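Local coordinates for protein beta-N-acetylhexosaminidase (Beutenbergia cavernae, PDB 5BU9) that probably hydrolyses terminal non-reducing N-acetyl-D-hexosamine residues in N-acetyl-beta-D-hexosaminides, as a glycoside hydrolase of family 3, at residues A[13-18]-A[296-301]; A[92-97]-A[118-123]. One frame throughout, in Å; residues are numbered along the deposited sequence.

Interaction 1: A[13-18]-A[296-301]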
loop_
_atom_site.group_PDB
_atom_site.type_symbol
_atom_site.label_atom_id
_atom_site.label_comp_id
_atom_site.label_asym_id
_atom_site.label_seq_id
_atom_site.Cartn_x
_atom_site.Cartn_y
_atom_site.Cartn_z
ATOM N N GLN A 13 -2.319 5.788 13.976
ATOM C CA GLN A 13 -1.260 5.047 13.280
ATOM C C GLN A 13 -1.749 4.064 12.204
ATOM O O GLN A 13 -0.940 3.614 11.387
ATOM C CB GLN A 13 -0.419 4.271 14.295
ATOM C CG GLN A 13 0.307 5.153 15.216
ATOM C CD GLN A 13 1.391 5.932 14.518
ATOM O OE1 GLN A 13 2.217 5.362 13.803
ATOM N NE2 GLN A 13 1.385 7.248 14.707
ATOM N N LEU A 14 -3.043 3.700 12.255
ATOM C CA LEU A 14 -3.673 2.741 11.332
ATOM C C LEU A 14 -4.197 3.401 10.048
ATOM O O LEU A 14 -4.899 2.764 9.245
ATOM C CB LEU A 14 -4.817 1.999 12.044
ATOM C CG LEU A 14 -4.492 1.377 13.412
ATOM C CD1 LEU A 14 -5.682 0.539 13.873
ATOM C CD2 LEU A 14 -3.211 0.525 13.357
ATOM N N PHE A 15 -3.859 4.675 9.842
ATOM C CA PHE A 15 -4.293 5.377 8.636
ATOM C C PHE A 15 -3.140 5.992 7.842
ATOM O O PHE A 15 -2.129 6.426 8.402
ATOM C CB PHE A 15 -5.300 6.468 8.985
ATOM C CG PHE A 15 -6.667 5.945 9.317
ATOM C CD1 PHE A 15 -6.953 5.466 10.595
ATOM C CD2 PHE A 15 -7.667 5.937 8.366
ATOM C CE1 PHE A 15 -8.212 4.987 10.914
ATOM C CE2 PHE A 15 -8.942 5.463 8.672
ATOM C CZ PHE A 15 -9.217 4.990 9.949
HETATM N N MSE A 16 -3.309 6.011 6.523
HETATM C CA MSE A 16 -2.376 6.680 5.636
HETATM C C MSE A 16 -3.167 7.683 4.785
HETATM O O MSE A 16 -3.985 7.290 3.954
HETATM C CB MSE A 16 -1.605 5.668 4.773
HETATM C CG MSE A 16 -0.476 6.323 3.933
HETATM SE SE MSE A 16 0.551 5.030 2.893
HETATM C CE MSE A 16 1.878 4.562 4.230
ATOM N N VAL A 17 -2.960 8.982 5.005
ATOM C CA VAL A 17 -3.813 9.967 4.312
ATOM C C VAL A 17 -3.040 10.647 3.198
ATOM O O VAL A 17 -1.860 10.996 3.350
ATOM C CB VAL A 17 -4.414 10.994 5.282
ATOM C CG1 VAL A 17 -3.327 11.754 6.003
ATOM C CG2 VAL A 17 -5.277 11.962 4.521
ATOM N N GLY A 18 -3.705 10.786 2.059
ATOM C CA GLY A 18 -3.097 11.338 0.865
ATOM C C GLY A 18 -2.918 12.836 0.951
ATOM O O GLY A 18 -3.598 13.502 1.723
ATOM N N VAL A 296 -5.049 1.614 6.730
ATOM C CA VAL A 296 -6.115 1.919 5.798
ATOM C C VAL A 296 -5.662 3.092 4.937
ATOM O O VAL A 296 -5.396 4.199 5.446
ATOM C CB VAL A 296 -7.412 2.235 6.546
ATOM C CG1 VAL A 296 -8.545 2.565 5.565
ATOM C CG2 VAL A 296 -7.796 1.047 7.474
ATOM N N LEU A 297 -5.542 2.853 3.637
ATOM C CA LEU A 297 -5.047 3.870 2.726
ATOM C C LEU A 297 -6.202 4.788 2.319
ATOM O O LEU A 297 -7.203 4.319 1.790
ATOM C CB LEU A 297 -4.400 3.214 1.510
ATOM C CG LEU A 297 -3.836 4.171 0.452
ATOM C CD1 LEU A 297 -2.759 5.048 1.044
ATOM C CD2 LEU A 297 -3.328 3.398 -0.761
ATOM N N VAL A 298 -6.086 6.083 2.605
ATOM C CA VAL A 298 -7.116 7.074 2.226
ATOM C C VAL A 298 -6.438 8.155 1.368
ATOM O O VAL A 298 -6.157 9.241 1.843
ATOM C CB VAL A 298 -7.800 7.667 3.483
ATOM C CG1 VAL A 298 -9.018 8.477 3.117
ATOM C CG2 VAL A 298 -8.204 6.544 4.435
ATOM N N SER A 299 -6.151 7.835 0.104
ATOM C CA SER A 299 -5.270 8.656 -0.731
ATOM C C SER A 299 -6.014 9.594 -1.679
ATOM O O SER A 299 -5.858 10.811 -1.593
ATOM C CB SER A 299 -4.338 7.754 -1.540
ATOM O OG SER A 299 -5.067 6.692 -2.164
ATOM N N ALA A 300 -6.826 9.024 -2.574
ATOM C CA ALA A 300 -7.474 9.801 -3.631
ATOM C C ALA A 300 -8.311 10.919 -3.017
ATOM O O ALA A 300 -8.247 12.058 -3.453
ATOM C CB ALA A 300 -8.364 8.875 -4.555
ATOM N N ASP A 301 -9.111 10.585 -2.003
ATOM C CA ASP A 301 -9.991 11.574 -1.399
ATOM C C ASP A 301 -9.715 11.676 0.087
ATOM O O ASP A 301 -10.393 11.030 0.880
ATOM C CB ASP A 301 -11.455 11.204 -1.646
ATOM C CG ASP A 301 -12.445 12.179 -0.992
ATOM O OD1 ASP A 301 -12.012 13.248 -0.504
ATOM O OD2 ASP A 301 -13.672 11.864 -0.994
#
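F15 to V17 pair with V296 to V298 as parallel strands, and four backbone hydrogen bonds join them; L14 O and G18 N supply the outermost two. V296 N donates to L14 O at 2.8 Å, and V296 O accepts from M16 N at 3.0 Å. V298 repeats the pattern: its N reaches M16 O at 2.8 Å, and its O takes G18 N at 2.9 Å. F15 CA and V17 CA add weaker C-H...O contacts to V296 O and V298 O.

Apolar contacts lie on both faces. F15 runs alongside V296, and its ring edge at CD2 meets V298 CG2 at 4.0 Å. On the other face, the chain of selenomethionine M16 runs out with CG anti to the backbone N (chi1 -173°) and SE anti to CA in turn, which brings SE 3.8 Å from L297 CD1.

This pairing of the first and last strands is the seam of the TIM barrel. Helix 305-318 covers the F15 and V296 face through M308, which both touch. M16 meets N39 and F41 of strand 39-43, the next strand of the sheet. L297 N bonds to T267 OG1 of strand 264-267, on the far side of the seam.

Interaction 2: A[92-97]-A[118-123]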
loop_
_atom_site.group_PDB
_atom_site.type_symbol
_atom_site.label_atom_id
_atom_site.label_comp_id
_atom_site.label_asym_id
_atom_site.label_seq_id
_atom_site.Cartn_x
_atom_site.Cartn_y
_atom_site.Cartn_z
ATOM N N GLY A 92 16.140 15.490 -10.838
ATOM C CA GLY A 92 16.687 14.585 -9.834
ATOM C C GLY A 92 16.047 13.202 -9.798
ATOM O O GLY A 92 16.495 12.328 -9.062
ATOM N N PHE A 93 14.987 13.005 -10.583
ATOM C CA PHE A 93 14.324 11.700 -10.674
ATOM C C PHE A 93 14.597 11.035 -12.014
ATOM O O PHE A 93 14.473 11.680 -13.072
ATOM C CB PHE A 93 12.806 11.836 -10.488
ATOM C CG PHE A 93 12.377 12.088 -9.063
ATOM C CD1 PHE A 93 12.517 11.102 -8.095
ATOM C CD2 PHE A 93 11.794 13.298 -8.702
ATOM C CE1 PHE A 93 12.119 11.331 -6.768
ATOM C CE2 PHE A 93 11.378 13.536 -7.386
ATOM C CZ PHE A 93 11.549 12.545 -6.419
ATOM N N SER A 94 14.963 9.756 -11.978
ATOM C CA SER A 94 15.046 8.933 -13.192
ATOM C C SER A 94 13.692 8.827 -13.899
ATOM O O SER A 94 12.651 9.009 -13.272
ATOM C CB SER A 94 15.544 7.536 -12.847
ATOM O OG SER A 94 16.794 7.645 -12.201
ATOM N N ASP A 95 13.699 8.563 -15.204
ATOM C CA ASP A 95 12.480 8.128 -15.883
ATOM C C ASP A 95 12.507 6.609 -15.811
ATOM O O ASP A 95 13.211 5.956 -16.578
ATOM C CB ASP A 95 12.386 8.632 -17.338
ATOM C CG ASP A 95 12.165 10.157 -17.437
ATOM O OD1 ASP A 95 11.269 10.690 -16.736
ATOM O OD2 ASP A 95 12.884 10.830 -18.221
ATOM N N ILE A 96 11.740 6.069 -14.869
ATOM C CA ILE A 96 11.724 4.654 -14.564
ATOM C C ILE A 96 10.868 3.909 -15.587
ATOM O O ILE A 96 9.749 4.296 -15.826
ATOM C CB ILE A 96 11.199 4.434 -13.155
ATOM C CG1 ILE A 96 11.973 5.310 -12.160
ATOM C CG2 ILE A 96 11.329 2.987 -12.782
ATOM C CD1 ILE A 96 11.396 5.270 -10.719
ATOM N N PRO A 97 11.406 2.834 -16.194
ATOM C CA PRO A 97 10.647 2.044 -17.177
ATOM C C PRO A 97 9.453 1.308 -16.551
ATOM O O PRO A 97 9.364 1.245 -15.327
ATOM C CB PRO A 97 11.695 1.049 -17.721
ATOM C CG PRO A 97 12.875 1.142 -16.813
ATOM C CD PRO A 97 12.829 2.458 -16.150
ATOM N N GLY A 118 15.568 4.236 -5.626
ATOM C CA GLY A 118 15.366 4.387 -4.196
ATOM C C GLY A 118 16.086 5.567 -3.567
ATOM O O GLY A 118 15.511 6.233 -2.700
ATOM N N ALA A 119 17.329 5.824 -3.998
ATOM C CA ALA A 119 18.144 6.918 -3.456
ATOM C C ALA A 119 17.475 8.281 -3.733
ATOM O O ALA A 119 17.516 9.201 -2.908
ATOM C CB ALA A 119 19.563 6.880 -4.049
ATOM N N GLU A 120 16.853 8.386 -4.905
ATOM C CA GLU A 120 16.127 9.577 -5.304
ATOM C C GLU A 120 14.897 9.717 -4.415
ATOM O O GLU A 120 14.612 10.799 -3.924
ATOM C CB GLU A 120 15.741 9.495 -6.783
ATOM C CG GLU A 120 16.924 9.271 -7.735
ATOM C CD GLU A 120 16.484 8.849 -9.141
ATOM O OE1 GLU A 120 15.288 8.541 -9.328
ATOM O OE2 GLU A 120 17.336 8.810 -10.060
ATOM N N LEU A 121 14.183 8.619 -4.189
ATOM C CA LEU A 121 13.032 8.659 -3.285
ATOM C C LEU A 121 13.474 9.102 -1.901
ATOM O O LEU A 121 12.914 10.039 -1.355
ATOM C CB LEU A 121 12.341 7.310 -3.207
ATOM C CG LEU A 121 11.583 6.934 -4.466
ATOM C CD1 LEU A 121 10.974 5.556 -4.272
ATOM C CD2 LEU A 121 10.527 7.949 -4.721
ATOM N N ALA A 122 14.497 8.453 -1.348
ATOM C CA ALA A 122 14.965 8.759 0.005
ATOM C C ALA A 122 15.403 10.209 0.111
ATOM O O ALA A 122 15.169 10.851 1.120
ATOM C CB ALA A 122 16.129 7.846 0.397
ATOM N N ALA A 123 16.058 10.724 -0.923
ATOM C CA ALA A 123 16.496 12.113 -0.885
ATOM C C ALA A 123 15.302 13.088 -0.888
ATOM O O ALA A 123 15.422 14.204 -0.398
ATOM C CB ALA A 123 17.419 12.409 -2.048
#
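S94 holds the carboxylate of E120 by two bonds, tying a loop of the TIM barrel to the last turns of helix 107-123. S94 N donates to E120 OE1 at 2.9 Å. The N-H points almost straight at the oxygen (170°), which it meets from above the carboxylate plane. S94 OG donates to E120 OE2 at 2.5 Å, a doubtfully short length. Together the two would probably restrict rotation of the carboxylate.

E120 reaches the loop because its chain is extended beyond CG. Its CG lies 3.4 Å from G92 O. The F93 side chain runs past E120 the other way, with CD1 3.8 Å from E120 CB, and the ring stands nearly upright to the carboxylate (84°). F93 CE1 also meets L121 CD2 at 4.3 Å. With an alanine here in place of E120, the S94 N-H and hydroxyl would probably lose their carboxylate acceptor, and the packing of CG on G92 O would go too.

Further out, F93 also rests on V50 and T53 of helix 50-61. W117, earlier on the same helix as E120, packs against S94, I96 and P97. Q86 fixes the loop backbone: its NE2 bonds to S94 O and its OE1 to I96 N.

Both interactions belong to the single TIM-barrel domain of this chain, but they do not touch. Their centres are about 23 Å apart and their nearest atoms about 12 Å. Interaction 1 lies in the buried sheet of the barrel, about 10 Å from the centre of the chain. Interaction 2 lies further out, about 19 Å from it, and is partly open to solvent. Along the chain, 92-97 and 118-123 both fall between 13-18 and 296-301. Interaction 1 therefore joins the first and last strands of the barrel, while interaction 2 is a local tie inside that long span. Strand 75-82 links the two: it pairs with strand 39-43, the neighbour of 15-20, and its Q80 touches F93 and L121.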